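Local coordinates for probable ABC transporter extracellular-binding protein YckB (Bacillus subtilis, PDB 2IEE), which probably serves as the extracellular solute-binding component of an ABC transporter, capturing a substrate outside the membrane for delivery to its transport partners, at residues V25-T30 / Y49-V54; A86-I91 / T105-S110; L211-S216 / K222-A227. All coordinates share one frame; numbering follows the deposited sequence.

Interaction 1 (V25-T30 / Y49-V54); sequences VATSGT and YEVEVV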
# COMPACT_ATOMS: atom_id res chain seq x y z
N VAL A 25 13.46 -9.71 7.39
CA VAL A 25 12.61 -9.03 6.42
C VAL A 25 12.79 -7.52 6.41
O VAL A 25 12.75 -6.86 7.46
CB VAL A 25 11.11 -9.33 6.69
CG1 VAL A 25 10.25 -8.78 5.56
CG2 VAL A 25 10.90 -10.83 6.84
N ALA A 26 12.99 -6.97 5.22
CA ALA A 26 13.17 -5.54 5.08
C ALA A 26 11.82 -4.87 4.89
O ALA A 26 10.92 -5.41 4.24
CB ALA A 26 14.07 -5.24 3.87
N THR A 27 11.69 -3.69 5.48
CA THR A 27 10.48 -2.89 5.40
C THR A 27 10.89 -1.47 5.75
O THR A 27 11.93 -1.26 6.38
CB THR A 27 9.39 -3.40 6.37
OG1 THR A 27 8.16 -2.73 6.09
CG2 THR A 27 9.80 -3.13 7.81
N SER A 28 10.08 -0.49 5.35
CA SER A 28 10.42 0.90 5.61
C SER A 28 9.95 1.46 6.95
O SER A 28 10.69 2.16 7.63
CB SER A 28 9.89 1.78 4.48
OG SER A 28 8.48 1.77 4.45
N GLY A 29 8.71 1.16 7.32
CA GLY A 29 8.19 1.68 8.56
C GLY A 29 7.73 3.12 8.37
O GLY A 29 7.50 3.85 9.33
N THR A 30 7.59 3.53 7.11
CA THR A 30 7.15 4.89 6.80
C THR A 30 5.91 4.90 5.90
O THR A 30 5.65 5.89 5.22
CB THR A 30 8.27 5.70 6.10
OG1 THR A 30 8.63 5.06 4.87
CG2 THR A 30 9.50 5.80 6.99
N TYR A 49 -0.53 -3.33 8.64
CA TYR A 49 -1.11 -4.48 7.96
C TYR A 49 -0.10 -5.50 7.42
O TYR A 49 -0.11 -6.66 7.83
CB TYR A 49 -2.03 -4.03 6.83
CG TYR A 49 -2.60 -5.19 6.04
CD1 TYR A 49 -3.48 -6.09 6.64
CD2 TYR A 49 -2.20 -5.42 4.73
CE1 TYR A 49 -3.95 -7.19 5.94
CE2 TYR A 49 -2.67 -6.52 4.02
CZ TYR A 49 -3.54 -7.40 4.63
OH TYR A 49 -3.99 -8.49 3.93
N GLU A 50 0.76 -5.08 6.49
CA GLU A 50 1.73 -5.98 5.89
C GLU A 50 2.72 -6.57 6.89
O GLU A 50 3.06 -7.75 6.84
CB GLU A 50 2.49 -5.27 4.75
CG GLU A 50 3.46 -6.19 4.00
CD GLU A 50 4.06 -5.56 2.75
OE1 GLU A 50 4.07 -4.32 2.66
OE2 GLU A 50 4.53 -6.31 1.88
N VAL A 51 3.19 -5.74 7.81
CA VAL A 51 4.13 -6.18 8.84
C VAL A 51 3.50 -7.30 9.66
O VAL A 51 4.12 -8.34 9.90
CB VAL A 51 4.52 -5.00 9.76
CG1 VAL A 51 5.23 -5.50 11.01
CG2 VAL A 51 5.42 -4.04 9.01
N GLU A 52 2.25 -7.11 10.08
CA GLU A 52 1.57 -8.12 10.88
C GLU A 52 1.27 -9.37 10.08
O GLU A 52 1.31 -10.48 10.61
CB GLU A 52 0.28 -7.55 11.49
CG GLU A 52 0.48 -6.39 12.47
CD GLU A 52 1.46 -6.71 13.59
OE1 GLU A 52 1.52 -7.87 14.05
OE2 GLU A 52 2.18 -5.78 14.03
N VAL A 53 0.97 -9.21 8.79
CA VAL A 53 0.69 -10.36 7.94
C VAL A 53 1.93 -11.25 7.86
O VAL A 53 1.83 -12.46 7.96
CB VAL A 53 0.29 -9.92 6.51
CG1 VAL A 53 0.28 -11.12 5.58
CG2 VAL A 53 -1.09 -9.25 6.52
N VAL A 54 3.08 -10.63 7.66
CA VAL A 54 4.33 -11.36 7.58
C VAL A 54 4.66 -12.01 8.93
O VAL A 54 5.01 -13.19 9.00
CB VAL A 54 5.49 -10.42 7.18
CG1 VAL A 54 6.82 -11.16 7.24
CG2 VAL A 54 5.26 -9.88 5.77
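Val25 and Val54 meet obliquely, branch against branch, in the crossover between two neighbouring parallel strands of the first lobe of a type II periplasmic-binding-protein fold. Strand 22-27 leads, by way of the small hairpin 36-38/45-47, into helix 49-60, and the chain then returns as strand 64-69 beside the first strand, a beta-alpha-beta arrangement. The evidence for the packing lies in two pairs. Val25 directs CG2 at CG1 of Val54, with 4.1 Å between these methyls. The two valines offer different branches: Val54 CG1 stands anti to its own backbone N (chi1 174°), whereas Val25 CG2 lies beside its N and anti to its carbonyl carbon. Two residues further along the strand and almost one turn back along the helix, Thr27 turns its OG1 to Val51, and CG2 of that valine lies 4.2 Å from Thr27 OG1. The hydroxyl of Thr27 is not left without polar company, since it bonds to Ser35 OG and the carbonyl O of Ala88; the valine methyl merely covers it. Phe67 of strand 64-69 touches Val25, Thr27 and Val51, so the third element of the crossover closes over the same apolar patch. Both backbones stay well apart, with Thr27 CA 7.9 Å from Val51 CA, and side chains therefore fill the gap between strand and helix. On the helix itself, Val53 lies over the Tyr49 ring, its CG2 3.5 Å above the ring plane and offset toward the rim.

Interaction 2 (A86-I91 / T105-S110); sequences AAANDI and TPYKYS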
# COMPACT_ATOMS: atom_id res chain seq x y z
N ALA A 86 13.77 -11.45 2.64
CA ALA A 86 12.63 -10.96 1.88
C ALA A 86 12.41 -9.49 2.16
O ALA A 86 12.99 -8.93 3.09
CB ALA A 86 11.38 -11.75 2.25
N ALA A 87 11.57 -8.87 1.34
CA ALA A 87 11.24 -7.46 1.50
C ALA A 87 9.72 -7.32 1.47
O ALA A 87 9.04 -7.85 0.59
CB ALA A 87 11.86 -6.65 0.37
N ALA A 88 9.18 -6.61 2.46
CA ALA A 88 7.74 -6.38 2.58
C ALA A 88 7.55 -4.88 2.70
O ALA A 88 7.70 -4.31 3.78
CB ALA A 88 7.19 -7.09 3.81
N ASN A 89 7.20 -4.23 1.60
CA ASN A 89 7.04 -2.79 1.64
C ASN A 89 6.07 -2.29 0.58
O ASN A 89 6.44 -1.44 -0.23
CB ASN A 89 8.41 -2.13 1.45
CG ASN A 89 8.43 -0.68 1.90
OD1 ASN A 89 9.04 0.18 1.25
ND2 ASN A 89 7.77 -0.39 3.02
N ASP A 90 4.86 -2.82 0.58
CA ASP A 90 3.84 -2.39 -0.37
C ASP A 90 4.36 -2.42 -1.81
O ASP A 90 4.06 -1.54 -2.62
CB ASP A 90 3.41 -0.96 0.01
CG ASP A 90 2.01 -0.63 -0.45
OD1 ASP A 90 1.08 -1.43 -0.17
OD2 ASP A 90 1.83 0.44 -1.08
N ILE A 91 5.14 -3.44 -2.14
CA ILE A 91 5.71 -3.57 -3.47
C ILE A 91 4.75 -4.25 -4.44
O ILE A 91 4.31 -5.38 -4.21
CB ILE A 91 7.03 -4.35 -3.41
CG1 ILE A 91 7.96 -3.68 -2.39
CG2 ILE A 91 7.68 -4.39 -4.78
CD1 ILE A 91 9.23 -4.45 -2.10
N THR A 105 1.97 -15.13 -2.88
CA THR A 105 0.67 -14.84 -3.45
C THR A 105 0.38 -13.45 -2.90
O THR A 105 0.92 -13.07 -1.86
CB THR A 105 -0.39 -15.84 -2.97
OG1 THR A 105 -0.25 -16.05 -1.56
CG2 THR A 105 -0.24 -17.18 -3.69
N PRO A 106 -0.44 -12.66 -3.59
CA PRO A 106 -0.74 -11.31 -3.11
C PRO A 106 -1.61 -11.29 -1.85
O PRO A 106 -2.42 -12.19 -1.64
CB PRO A 106 -1.47 -10.66 -4.29
CG PRO A 106 -1.09 -11.52 -5.49
CD PRO A 106 -1.08 -12.90 -4.90
N TYR A 107 -1.42 -10.28 -1.00
CA TYR A 107 -2.24 -10.15 0.20
C TYR A 107 -2.93 -8.79 0.29
O TYR A 107 -3.49 -8.43 1.32
CB TYR A 107 -1.43 -10.46 1.47
CG TYR A 107 0.01 -10.01 1.50
CD1 TYR A 107 0.34 -8.66 1.59
CD2 TYR A 107 1.05 -10.94 1.50
CE1 TYR A 107 1.67 -8.25 1.70
CE2 TYR A 107 2.38 -10.55 1.61
CZ TYR A 107 2.68 -9.20 1.71
OH TYR A 107 3.99 -8.79 1.83
N LYS A 108 -2.88 -8.04 -0.80
CA LYS A 108 -3.54 -6.74 -0.89
C LYS A 108 -3.79 -6.37 -2.34
O LYS A 108 -2.90 -6.47 -3.18
CB LYS A 108 -2.73 -5.63 -0.21
CG LYS A 108 -3.42 -4.26 -0.27
CD LYS A 108 -2.97 -3.30 0.84
CE LYS A 108 -1.59 -2.71 0.58
NZ LYS A 108 -1.59 -1.80 -0.60
N TYR A 109 -5.03 -5.97 -2.63
CA TYR A 109 -5.42 -5.57 -3.97
C TYR A 109 -6.03 -4.18 -3.83
O TYR A 109 -6.81 -3.92 -2.91
CB TYR A 109 -6.46 -6.53 -4.54
CG TYR A 109 -5.99 -7.97 -4.64
CD1 TYR A 109 -5.86 -8.76 -3.50
CD2 TYR A 109 -5.67 -8.53 -5.87
CE1 TYR A 109 -5.43 -10.09 -3.59
CE2 TYR A 109 -5.24 -9.86 -5.97
CZ TYR A 109 -5.12 -10.62 -4.83
OH TYR A 109 -4.70 -11.93 -4.92
N SER A 110 -5.68 -3.28 -4.73
CA SER A 110 -6.20 -1.93 -4.66
C SER A 110 -6.13 -1.28 -6.03
O SER A 110 -5.86 -1.94 -7.04
CB SER A 110 -5.40 -1.12 -3.64
OG SER A 110 -6.00 0.13 -3.38
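Lys108 NZ is gripped by two acceptors: it forms a salt bridge to Asp90 OD1, with an NZ to OD1 distance of 2.7 Å, and a further hydrogen bond to Gln209 OE1. The ammonium group meets the carboxylate on the syn lone pair of OD1, the side of the other oxygen, although Asp90 OD2 stays 4.1 Å from Lys108 NZ and takes little direct part. The lysine chain starts extended and then bends at its last two torsions, chi3 76° and chi4 67°, which brings NZ to OD1. Lys108 lies near the beginning of strand 108-116, whose antiparallel neighbour 197-214 carries Gln209; in the type II binding-protein fold two such strands run as hinges between the lobes, so the bridge ties a loop of the first lobe to a connecting strand. Beside it, Tyr107 reaches Ala88 with its hydroxyl, OH to CB at 4.1 Å. With CG between the backbone N and the carbonyl carbon (chi1 37°), the ring extends toward Ala88. The polar partner of Tyr107 OH lies on helix 49-60, where Glu50 OE2 is hydrogen-bonded to it; the methyl of Ala88 supplies the apolar side.

Interaction 3 (L211-S216 / K222-A227); sequences LVMKKS and KKMNEA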
# COMPACT_ATOMS: atom_id res chain seq x y z
N LEU A 211 4.87 -10.39 -0.85
CA LEU A 211 6.21 -10.49 -0.27
C LEU A 211 7.23 -10.76 -1.38
O LEU A 211 7.02 -11.62 -2.24
CB LEU A 211 6.26 -11.62 0.76
CG LEU A 211 7.57 -11.70 1.54
CD1 LEU A 211 7.68 -10.51 2.50
CD2 LEU A 211 7.62 -13.03 2.30
N VAL A 212 8.34 -10.03 -1.34
CA VAL A 212 9.38 -10.18 -2.35
C VAL A 212 10.59 -10.95 -1.83
O VAL A 212 11.14 -10.64 -0.78
CB VAL A 212 9.87 -8.80 -2.84
CG1 VAL A 212 10.74 -8.96 -4.07
CG2 VAL A 212 8.69 -7.88 -3.13
N MSE A 213 11.01 -11.97 -2.57
CA MSE A 213 12.18 -12.74 -2.18
C MSE A 213 13.00 -13.18 -3.39
O MSE A 213 12.54 -13.09 -4.53
CB MSE A 213 11.78 -13.93 -1.29
CG MSE A 213 10.63 -14.78 -1.78
SE MSE A 213 9.54 -15.58 -0.34
CE MSE A 213 7.81 -15.08 -1.06
N LYS A 214 14.22 -13.61 -3.13
CA LYS A 214 15.13 -14.06 -4.18
C LYS A 214 14.41 -15.11 -5.01
O LYS A 214 13.86 -16.06 -4.47
CB LYS A 214 16.40 -14.64 -3.54
CG LYS A 214 17.62 -14.71 -4.44
CD LYS A 214 18.81 -15.23 -3.64
CE LYS A 214 20.06 -15.36 -4.50
NZ LYS A 214 21.17 -16.01 -3.73
N LYS A 215 14.42 -14.94 -6.33
CA LYS A 215 13.73 -15.86 -7.23
C LYS A 215 14.18 -17.32 -7.11
O LYS A 215 13.42 -18.24 -7.44
CB LYS A 215 13.86 -15.37 -8.67
CG LYS A 215 12.92 -16.06 -9.65
CD LYS A 215 12.79 -15.27 -10.94
CE LYS A 215 11.99 -16.05 -11.98
NZ LYS A 215 10.67 -16.50 -11.47
N SER A 216 15.40 -17.55 -6.64
CA SER A 216 15.90 -18.90 -6.47
C SER A 216 15.36 -19.53 -5.19
O SER A 216 15.43 -20.75 -5.01
CB SER A 216 17.43 -18.90 -6.42
OG SER A 216 17.90 -18.09 -5.35
N LYS A 222 7.24 -21.23 -1.47
CA LYS A 222 6.16 -22.19 -1.29
C LYS A 222 5.68 -22.25 0.16
O LYS A 222 4.48 -22.35 0.43
CB LYS A 222 6.62 -23.58 -1.75
CG LYS A 222 5.48 -24.59 -1.86
CD LYS A 222 5.97 -25.96 -2.32
CE LYS A 222 4.80 -26.91 -2.55
NZ LYS A 222 3.92 -27.02 -1.35
N LYS A 223 6.61 -22.19 1.10
CA LYS A 223 6.27 -22.23 2.52
C LYS A 223 5.47 -21.00 2.93
O LYS A 223 4.47 -21.11 3.65
CB LYS A 223 7.54 -22.36 3.36
CG LYS A 223 8.13 -23.77 3.35
CD LYS A 223 7.22 -24.71 4.14
CE LYS A 223 7.76 -26.12 4.17
NZ LYS A 223 6.92 -26.99 5.05
N MSE A 224 5.91 -19.83 2.49
CA MSE A 224 5.21 -18.58 2.80
C MSE A 224 3.79 -18.63 2.27
O MSE A 224 2.84 -18.28 2.97
CB MSE A 224 5.94 -17.38 2.18
CG MSE A 224 7.00 -16.75 3.06
SE MSE A 224 6.24 -15.96 4.67
CE MSE A 224 7.42 -16.77 5.95
N ASN A 225 3.63 -19.07 1.02
CA ASN A 225 2.31 -19.16 0.41
C ASN A 225 1.42 -20.14 1.17
O ASN A 225 0.21 -19.95 1.28
CB ASN A 225 2.42 -19.59 -1.06
CG ASN A 225 2.95 -18.48 -1.96
OD1 ASN A 225 3.22 -17.37 -1.50
ND2 ASN A 225 3.09 -18.77 -3.24
N GLU A 226 2.04 -21.20 1.69
CA GLU A 226 1.30 -22.20 2.45
C GLU A 226 0.69 -21.57 3.69
O GLU A 226 -0.48 -21.79 4.00
CB GLU A 226 2.24 -23.36 2.84
CG GLU A 226 2.35 -24.45 1.77
CD GLU A 226 3.41 -25.51 2.07
OE1 GLU A 226 3.45 -26.01 3.22
OE2 GLU A 226 4.20 -25.84 1.16
N ALA A 227 1.47 -20.76 4.39
CA ALA A 227 0.99 -20.08 5.60
C ALA A 227 -0.03 -18.99 5.24
O ALA A 227 -1.02 -18.81 5.94
CB ALA A 227 2.16 -19.49 6.37
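Where Leu211 and Met213 meet Met224, no ring or other flat group carries the contact; the carboxylate of Glu226, farther round the helix, is met by Lys222 NZ from above its plane, 39° out of it, in a salt bridge of 2.8 Å between NZ and Glu226 OE2, one turn apart on the same helix. The contact itself is a strand-to-helix packing in the first lobe of a type II periplasmic-binding-protein fold: the long strand 197-214 is followed, after a short connection, by helix 218-234, which runs back against it. Both methionines are modelled as selenomethionine. Met224 provides the helix side, its chain bent at chi2 (-64°), which places SE beside the leucine, while CG is set by chi1. CD2 of Leu211 does the touching, 3.8 Å from Met224 CG and 4.0 Å from Met224 SE. The CG of Leu211 lies anti to the backbone N (chi1 -173°), carrying the isobutyl group toward the helix. Beyond Met224, Ala57 of helix 49-60 and Leu61 touch the same side chain, while Val54 packs on Leu211, so the helix following the first strand joins this apolar cluster. All three residues that touch across the contact are buried, and the nearest CA atoms, those of Leu211 and Met224, are 8.7 Å apart. Met213 adds the looser second point from two residues along, with its terminal methyl CE 4.4 Å from Met224 CB.

The three contacts follow one another along the chain and share the first lobe. Interactions 1 and 2 have centres about 9 Å apart and use the neighbouring strands 22-27 and 86-87; between them Tyr49 OH lies 2.6 Å from Tyr107 O, a probable hydrogen bond, and Glu50 OE1 bonds to Asp90 N. Interaction 3 lies about 12 Å, centre to centre, from interaction 2. A probable backbone bond of 2.8 Å from Ala87 N to Val212 O joins those two, and so does a probable hydrogen bond of 2.9 Å from Thr105 N to Asn225 OD1. Between interactions 1 and 3 the link is apolar: Val54 CG2 and Leu211 CD1 are 4.1 Å apart.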